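Local coordinates for ABC transporter (Caldanaerobius, PDB 4G68), which probably serves as the extracellular solute-binding component of an ABC transporter, capturing sugars released from xylan for uptake by a thermophilic bacterium, at residues T173-L178 with A239-D244; W205-I210 with Q233-A238. All coordinates share one frame; numbering follows the deposited sequence.

Both contacts draw on one helix, 233-248: contact 2 uses its first turns and contact 1 the turns that follow, where A238 hands over to A239. Their centres lie about 10 Å apart, on the same side of the chain's centre. Along the sequence the segments of contact 2 are nested within the loop that contact 1 closes, and helices 175-187 and 201-215 are successive helices of the chain. The contacts also meet directly, with L242 CD2 lying 3.9 Å from I210 CD1. One helix thus ties two earlier ones together in what is, by family, a solute-binding protein, with the contact nearer the chain's centre wholly buried and the outer one partly so.

Contact 1: T173-L178 with A239-D244; sequences TTFSEL and AQKLQD
F175 presents one face of its ring to the aliphatic part of K241, and the two side chains pass one another head to tail. The point of touch is K241 CD, 3.4 Å from F175 CE2 and 3.7 Å from the ring centroid. It lies 27° off the ring normal, displaced toward the rim, a CH-pi contact over the face. Lower on the same chain, K241 CB rests 3.8 Å from F175 CZ. With CG anti to the backbone N (chi1 -160°), the phenylalanine ring reaches across to helix 233-248. A bend at chi2 brings K241 CD over the ring, and another at chi4 turns NZ off to its salt bridge with E214. Replacing F175 with an alanine would probably open a gap beside K241 CD and leave the middle of the lysine chain without its aromatic platform. Residues flanking F175 fix the helix start: T174 OG1 accepts from E177 N at 3.1 Å, and E177 OE1 accepts weakly in return from T174 N at 3.2 Å. T173 N and OG1 add two further bonds to E177 OE1. The arrangement is that of a capping box, formed by T174 and E177, starting a helix whose first residue packs on a neighbouring helix of the solute-binding fold.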
ATOM      1  N   THR C 173       5.049  21.077  -7.078  1.00 21.59           N
ATOM      2  CA  THR C 173       6.272  20.287  -6.953  1.00 20.30           C
ATOM      3  C   THR C 173       6.912  20.375  -5.556  1.00 21.83           C
ATOM      4  O   THR C 173       7.872  19.639  -5.322  1.00 19.29           O
ATOM      5  CB  THR C 173       7.319  20.634  -8.044  1.00 22.33           C
ATOM      6  OG1 THR C 173       7.642  22.023  -8.058  1.00 22.47           O
ATOM      7  CG2 THR C 173       6.811  20.262  -9.483  1.00 19.64           C
ATOM      8  N   THR C 174       6.428  21.325  -4.720  1.00 21.59           N
ATOM      9  CA  THR C 174       6.924  21.612  -3.364  1.00 24.83           C
ATOM     10  C   THR C 174       5.704  21.683  -2.446  1.00 25.74           C
ATOM     11  O   THR C 174       4.560  21.883  -2.917  1.00 26.67           O
ATOM     12  CB  THR C 174       7.695  22.978  -3.196  1.00 28.43           C
ATOM     13  OG1 THR C 174       6.758  24.054  -3.080  1.00 27.75           O
ATOM     14  CG2 THR C 174       8.660  23.264  -4.295  1.00 29.49           C
ATOM     15  N   PHE C 175       5.921  21.493  -1.150  1.00 24.05           N
ATOM     16  CA  PHE C 175       4.813  21.579  -0.208  1.00 22.09           C
ATOM     17  C   PHE C 175       4.020  22.867  -0.292  1.00 23.88           C
ATOM     18  O   PHE C 175       2.771  22.817  -0.505  1.00 20.79           O
ATOM     19  CB  PHE C 175       5.217  21.273   1.228  1.00 26.69           C
ATOM     20  CG  PHE C 175       4.026  20.909   2.066  1.00 26.91           C
ATOM     21  CD1 PHE C 175       3.457  19.629   1.996  1.00 28.37           C
ATOM     22  CD2 PHE C 175       3.451  21.848   2.871  1.00 28.45           C
ATOM     23  CE1 PHE C 175       2.341  19.309   2.769  1.00 29.55           C
ATOM     24  CE2 PHE C 175       2.354  21.544   3.644  1.00 27.38           C
ATOM     25  CZ  PHE C 175       1.795  20.274   3.597  1.00 27.33           C
ATOM     26  N   SER C 176       4.762  23.977  -0.271  1.00 24.14           N
ATOM     27  CA  SER C 176       4.204  25.334  -0.364  1.00 25.16           C
ATOM     28  C   SER C 176       3.293  25.422  -1.567  1.00 25.12           C
ATOM     29  O   SER C 176       2.176  25.939  -1.434  1.00 22.33           O
ATOM     30  CB  SER C 176       5.320  26.395  -0.450  1.00 30.51           C
ATOM     31  OG  SER C 176       5.908  26.559   0.822  1.00 38.98           O
ATOM     32  N   GLU C 177       3.742  24.874  -2.723  1.00 22.42           N
ATOM     33  CA  GLU C 177       2.930  24.881  -3.938  1.00 23.22           C
ATOM     34  C   GLU C 177       1.634  24.054  -3.771  1.00 21.83           C
ATOM     35  O   GLU C 177       0.563  24.432  -4.279  1.00 25.35           O
ATOM     36  CB  GLU C 177       3.722  24.400  -5.172  1.00 22.08           C
ATOM     37  CG  GLU C 177       4.876  25.321  -5.550  1.00 25.57           C
ATOM     38  CD  GLU C 177       5.755  24.824  -6.661  1.00 27.07           C
ATOM     39  OE1 GLU C 177       5.852  23.601  -6.927  1.00 32.38           O
ATOM     40  OE2 GLU C 177       6.394  25.655  -7.297  1.00 28.20           O
ATOM     41  N   LEU C 178       1.748  22.926  -3.064  1.00 22.67           N
ATOM     42  CA  LEU C 178       0.605  22.071  -2.765  1.00 21.10           C
ATOM     43  C   LEU C 178      -0.430  22.826  -1.951  1.00 21.63           C
ATOM     44  O   LEU C 178      -1.606  22.780  -2.289  1.00 22.93           O
ATOM     45  CB  LEU C 178       1.010  20.728  -2.116  1.00 18.85           C
ATOM     46  CG  LEU C 178      -0.110  19.818  -1.616  1.00 20.46           C
ATOM     47  CD1 LEU C 178      -0.949  19.326  -2.760  1.00 19.34           C
ATOM     48  CD2 LEU C 178       0.447  18.628  -0.876  1.00 18.09           C
ATOM     49  N   ALA C 239       3.014  16.601  11.593  1.00 26.52           N
ATOM     50  CA  ALA C 239       1.622  16.616  12.055  1.00 23.59           C
ATOM     51  C   ALA C 239       1.081  18.025  11.794  1.00 27.41           C
ATOM     52  O   ALA C 239      -0.009  18.196  11.224  1.00 25.53           O
ATOM     53  CB  ALA C 239       1.519  16.225  13.515  1.00 24.34           C
ATOM     54  N   GLN C 240       1.873  19.027  12.154  1.00 29.94           N
ATOM     55  CA  GLN C 240       1.503  20.408  11.854  1.00 32.72           C
ATOM     56  C   GLN C 240       1.173  20.533  10.346  1.00 32.29           C
ATOM     57  O   GLN C 240       0.103  21.015   9.992  1.00 34.31           O
ATOM     58  CB  GLN C 240       2.598  21.399  12.277  1.00 34.08           C
ATOM     59  CG  GLN C 240       2.229  22.869  12.049  1.00 35.85           C
ATOM     60  CD  GLN C 240       0.908  23.219  12.677  1.00 38.97           C
ATOM     61  OE1 GLN C 240       0.790  23.311  13.897  1.00 41.82           O
ATOM     62  NE2 GLN C 240      -0.108  23.385  11.846  1.00 43.41           N
ATOM     63  N   LYS C 241       2.075  20.076   9.479  1.00 31.20           N
ATOM     64  CA  LYS C 241       1.782  20.117   8.023  1.00 31.31           C
ATOM     65  C   LYS C 241       0.562  19.339   7.513  1.00 28.91           C
ATOM     66  O   LYS C 241      -0.000  19.721   6.471  1.00 29.40           O
ATOM     67  CB  LYS C 241       3.003  19.724   7.200  1.00 30.81           C
ATOM     68  CG  LYS C 241       4.195  20.636   7.416  1.00 33.68           C
ATOM     69  CD  LYS C 241       4.670  21.090   6.073  1.00 34.91           C
ATOM     70  CE  LYS C 241       5.667  22.234   6.138  1.00 37.61           C
ATOM     71  NZ  LYS C 241       7.022  21.756   6.513  1.00 33.03           N
ATOM     72  N   LEU C 242       0.186  18.230   8.172  1.00 28.22           N
ATOM     73  CA  LEU C 242      -1.029  17.489   7.794  1.00 29.54           C
ATOM     74  C   LEU C 242      -2.274  18.380   8.086  1.00 27.75           C
ATOM     75  O   LEU C 242      -3.212  18.491   7.245  1.00 24.02           O
ATOM     76  CB  LEU C 242      -1.116  16.193   8.625  1.00 29.09           C
ATOM     77  CG  LEU C 242      -1.462  14.810   8.029  1.00 26.74           C
ATOM     78  CD1 LEU C 242      -2.465  14.112   8.960  1.00 25.55           C
ATOM     79  CD2 LEU C 242      -2.050  14.881   6.642  1.00 29.21           C
ATOM     80  N   GLN C 243      -2.267  19.012   9.272  1.00 27.09           N
ATOM     81  CA  GLN C 243      -3.373  19.927   9.715  1.00 29.45           C
ATOM     82  C   GLN C 243      -3.517  21.189   8.814  1.00 28.33           C
ATOM     83  O   GLN C 243      -4.636  21.681   8.557  1.00 31.25           O
ATOM     84  CB  GLN C 243      -3.292  20.279  11.251  1.00 26.21           C
ATOM     85  CG  GLN C 243      -3.579  19.041  12.145  1.00 28.15           C
ATOM     86  CD  GLN C 243      -3.987  19.364  13.588  1.00 28.17           C
ATOM     87  OE1 GLN C 243      -4.850  18.681  14.224  1.00 20.52           O
ATOM     88  NE2 GLN C 243      -3.402  20.441  14.104  1.00 23.05           N
ATOM     89  N   ASP C 244      -2.372  21.703   8.366  1.00 29.08           N
ATOM     90  CA  ASP C 244      -2.290  22.716   7.305  1.00 30.86           C
ATOM     91  C   ASP C 244      -3.111  22.360   6.051  1.00 33.35           C
ATOM     92  O   ASP C 244      -3.865  23.197   5.494  1.00 32.04           O
ATOM     93  CB  ASP C 244      -0.819  22.927   6.949  1.00 30.90           C
ATOM     94  CG  ASP C 244      -0.063  23.637   8.071  1.00 30.82           C
ATOM     95  OD1 ASP C 244      -0.738  23.996   9.054  1.00 28.22           O
ATOM     96  OD2 ASP C 244       1.167  23.848   7.958  1.00 32.15           O
TER

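Contact 2: W205-I210 with Q233-A238; sequences WYYDMI and QAFTDA
A helix-helix packing within the solute-binding fold brings Y207 and I210, one turn apart on helix 201-215, against F235 and A238 near the start of helix 233-248. Y207 makes the polar link: its OH donates to F235 O at 2.8 Å. The hydroxyl approaches at a C=O...donor angle of 110° and is tilted out of the carbonyl plane, so it meets the oxygen from the side, while that oxygen lies at the edge of the tyrosine ring, near its plane. Holding CG anti to the backbone N (chi1 174°) carries the phenol over to the partner helix, where it stands roughly perpendicular to the F235 side chain. There Y207 OH also lies 3.3 Å from F235 CB.

The short segments run closer to antiparallel than to parallel, at 139° between their N-to-C directions, and their axes approach to 9.5 Å. Small size at A238 suits the place where the backbones come nearest, with its CA 5.4 Å from I210 CA. Its methyl points toward the other helix and is shared: A238 CB lies 3.7 Å from I210 CG2 and 3.8 Å from Y207 CE1. The isoleucine uses its CG2 branch, anti to the backbone N, for this touch. All four residues are buried, and the tyrosine bond gives its hydroxyl a partner inside this largely apolar interface. Further aromatic rings extend the packing, Y421 meeting Y207 and W392 meeting F235, while D208 OD1, at the edge of the Y207 ring, is held by H404.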
ATOM      1  N   TRP C 205      -1.042   7.131   5.417  1.00 19.30           N
ATOM      2  CA  TRP C 205      -0.155   7.475   4.223  1.00 21.81           C
ATOM      3  C   TRP C 205       0.339   8.939   4.056  1.00 22.78           C
ATOM      4  O   TRP C 205       1.564   9.208   3.778  1.00 26.32           O
ATOM      5  CB  TRP C 205      -0.816   6.972   2.933  1.00 21.05           C
ATOM      6  CG  TRP C 205      -0.580   5.503   2.782  1.00 21.95           C
ATOM      7  CD1 TRP C 205      -1.004   4.482   3.643  1.00 22.47           C
ATOM      8  CD2 TRP C 205       0.226   4.830   1.759  1.00 20.43           C
ATOM      9  NE1 TRP C 205      -0.477   3.266   3.250  1.00 21.17           N
ATOM     10  CE2 TRP C 205       0.263   3.406   2.133  1.00 22.35           C
ATOM     11  CE3 TRP C 205       0.949   5.252   0.657  1.00 19.62           C
ATOM     12  CZ2 TRP C 205       0.919   2.464   1.352  1.00 21.21           C
ATOM     13  CZ3 TRP C 205       1.606   4.324  -0.114  1.00 21.13           C
ATOM     14  CH2 TRP C 205       1.616   2.956   0.228  1.00 21.84           C
ATOM     15  N   TYR C 206      -0.602   9.886   4.175  1.00 23.75           N
ATOM     16  CA  TYR C 206      -0.300  11.294   4.086  1.00 21.77           C
ATOM     17  C   TYR C 206       0.669  11.642   5.183  1.00 21.95           C
ATOM     18  O   TYR C 206       1.721  12.246   4.890  1.00 19.61           O
ATOM     19  CB  TYR C 206      -1.597  12.142   4.227  1.00 23.40           C
ATOM     20  CG  TYR C 206      -2.541  12.148   3.070  1.00 24.34           C
ATOM     21  CD1 TYR C 206      -2.938  13.367   2.518  1.00 28.60           C
ATOM     22  CD2 TYR C 206      -3.157  10.978   2.596  1.00 22.07           C
ATOM     23  CE1 TYR C 206      -3.825  13.415   1.474  1.00 24.86           C
ATOM     24  CE2 TYR C 206      -4.088  11.023   1.554  1.00 25.85           C
ATOM     25  CZ  TYR C 206      -4.420  12.258   1.017  1.00 22.76           C
ATOM     26  OH  TYR C 206      -5.304  12.380  -0.053  1.00 26.35           O
ATOM     27  N   TYR C 207       0.348  11.249   6.432  1.00 22.99           N
ATOM     28  CA  TYR C 207       1.210  11.647   7.571  1.00 20.71           C
ATOM     29  C   TYR C 207       2.577  10.987   7.483  1.00 20.63           C
ATOM     30  O   TYR C 207       3.602  11.643   7.591  1.00 25.10           O
ATOM     31  CB  TYR C 207       0.580  11.268   8.968  1.00 22.15           C
ATOM     32  CG  TYR C 207       1.579  11.570  10.017  1.00 22.01           C
ATOM     33  CD1 TYR C 207       1.656  12.845  10.579  1.00 25.93           C
ATOM     34  CD2 TYR C 207       2.549  10.633  10.365  1.00 24.29           C
ATOM     35  CE1 TYR C 207       2.669  13.151  11.507  1.00 26.15           C
ATOM     36  CE2 TYR C 207       3.570  10.928  11.243  1.00 25.06           C
ATOM     37  CZ  TYR C 207       3.615  12.181  11.843  1.00 26.82           C
ATOM     38  OH  TYR C 207       4.621  12.422  12.759  1.00 30.57           O
ATOM     39  N   ASP C 208       2.595   9.657   7.322  1.00 21.09           N
ATOM     40  CA  ASP C 208       3.874   8.951   7.035  1.00 20.61           C
ATOM     41  C   ASP C 208       4.758   9.611   5.981  1.00 21.15           C
ATOM     42  O   ASP C 208       5.969   9.797   6.213  1.00 20.92           O
ATOM     43  CB  ASP C 208       3.630   7.503   6.625  1.00 20.38           C
ATOM     44  CG  ASP C 208       2.984   6.687   7.708  1.00 22.40           C
ATOM     45  OD1 ASP C 208       2.748   7.241   8.770  1.00 24.62           O
ATOM     46  OD2 ASP C 208       2.671   5.485   7.481  1.00 25.65           O
ATOM     47  N   MET C 209       4.150   9.942   4.830  1.00 20.69           N
ATOM     48  CA  MET C 209       4.927  10.548   3.734  1.00 21.56           C
ATOM     49  C   MET C 209       5.547  11.854   4.172  1.00 21.91           C
ATOM     50  O   MET C 209       6.712  12.119   3.863  1.00 26.02           O
ATOM     51  CB  MET C 209       4.109  10.843   2.465  1.00 21.26           C
ATOM     52  CG  MET C 209       4.727  12.072   1.725  1.00 17.47           C
ATOM     53  SD  MET C 209       6.289  11.571   0.921  1.00 25.40           S
ATOM     54  CE  MET C 209       5.676  10.040   0.190  1.00 13.50           C
ATOM     55  N   ILE C 210       4.740  12.679   4.842  1.00 22.94           N
ATOM     56  CA  ILE C 210       5.203  13.972   5.269  1.00 19.16           C
ATOM     57  C   ILE C 210       6.327  13.793   6.292  1.00 20.07           C
ATOM     58  O   ILE C 210       7.382  14.430   6.118  1.00 22.64           O
ATOM     59  CB  ILE C 210       4.062  14.911   5.773  1.00 20.15           C
ATOM     60  CG1 ILE C 210       2.927  15.068   4.719  1.00 24.13           C
ATOM     61  CG2 ILE C 210       4.682  16.252   6.214  1.00 21.36           C
ATOM     62  CD1 ILE C 210       1.553  15.502   5.341  1.00 19.38           C
ATOM     63  N   GLN C 233      10.896  16.955  16.749  1.00 39.76           N
ATOM     64  CA  GLN C 233      10.326  18.095  15.997  1.00 39.24           C
ATOM     65  C   GLN C 233       9.894  17.745  14.551  1.00 36.45           C
ATOM     66  O   GLN C 233       8.825  18.205  14.035  1.00 32.57           O
ATOM     67  CB  GLN C 233      11.325  19.259  15.950  1.00 38.63           C
ATOM     68  CG  GLN C 233      10.696  20.588  15.554  1.00 38.50           C
ATOM     69  CD  GLN C 233       9.606  20.995  16.520  1.00 39.49           C
ATOM     70  OE1 GLN C 233       8.461  21.223  16.128  1.00 43.91           O
ATOM     71  NE2 GLN C 233       9.956  21.073  17.798  1.00 41.72           N
ATOM     72  N   ALA C 234      10.736  16.946  13.895  1.00 35.57           N
ATOM     73  CA  ALA C 234      10.455  16.548  12.518  1.00 31.19           C
ATOM     74  C   ALA C 234       9.063  15.958  12.392  1.00 28.41           C
ATOM     75  O   ALA C 234       8.415  16.225  11.398  1.00 24.28           O
ATOM     76  CB  ALA C 234      11.507  15.578  11.988  1.00 30.25           C
ATOM     77  N   PHE C 235       8.654  15.148  13.380  1.00 26.28           N
ATOM     78  CA  PHE C 235       7.387  14.378  13.381  1.00 26.58           C
ATOM     79  C   PHE C 235       6.232  15.264  13.838  1.00 27.40           C
ATOM     80  O   PHE C 235       5.129  15.147  13.328  1.00 26.51           O
ATOM     81  CB  PHE C 235       7.453  13.158  14.326  1.00 28.70           C
ATOM     82  CG  PHE C 235       8.206  11.962  13.786  1.00 29.33           C
ATOM     83  CD1 PHE C 235       8.931  12.015  12.580  1.00 31.38           C
ATOM     84  CD2 PHE C 235       8.212  10.766  14.501  1.00 31.44           C
ATOM     85  CE1 PHE C 235       9.612  10.893  12.103  1.00 31.53           C
ATOM     86  CE2 PHE C 235       8.888   9.633  14.004  1.00 26.47           C
ATOM     87  CZ  PHE C 235       9.575   9.691  12.823  1.00 28.11           C
ATOM     88  N   THR C 236       6.474  16.111  14.839  1.00 25.93           N
ATOM     89  CA  THR C 236       5.507  17.142  15.196  1.00 24.17           C
ATOM     90  C   THR C 236       5.271  18.033  13.945  1.00 27.38           C
ATOM     91  O   THR C 236       4.111  18.129  13.435  1.00 28.22           O
ATOM     92  CB  THR C 236       5.963  17.974  16.422  1.00 26.54           C
ATOM     93  OG1 THR C 236       6.436  17.079  17.433  1.00 27.21           O
ATOM     94  CG2 THR C 236       4.790  18.769  17.031  1.00 20.15           C
ATOM     95  N   ASP C 237       6.362  18.603  13.420  1.00 28.88           N
ATOM     96  CA  ASP C 237       6.350  19.398  12.177  1.00 30.03           C
ATOM     97  C   ASP C 237       5.596  18.730  11.039  1.00 28.60           C
ATOM     98  O   ASP C 237       4.933  19.425  10.303  1.00 27.03           O
ATOM     99  CB  ASP C 237       7.750  19.724  11.672  1.00 31.06           C
ATOM    100  CG  ASP C 237       8.433  20.880  12.439  1.00 35.14           C
ATOM    101  OD1 ASP C 237       7.793  21.595  13.271  1.00 32.14           O
ATOM    102  OD2 ASP C 237       9.651  21.067  12.162  1.00 35.27           O
ATOM    103  N   ALA C 238       5.719  17.396  10.884  1.00 30.64           N
ATOM    104  CA  ALA C 238       4.838  16.664   9.939  1.00 24.77           C
ATOM    105  C   ALA C 238       3.331  16.732  10.311  1.00 26.92           C
ATOM    106  O   ALA C 238       2.462  16.909   9.444  1.00 25.31           O
ATOM    107  CB  ALA C 238       5.297  15.212   9.748  1.00 26.49           C
TER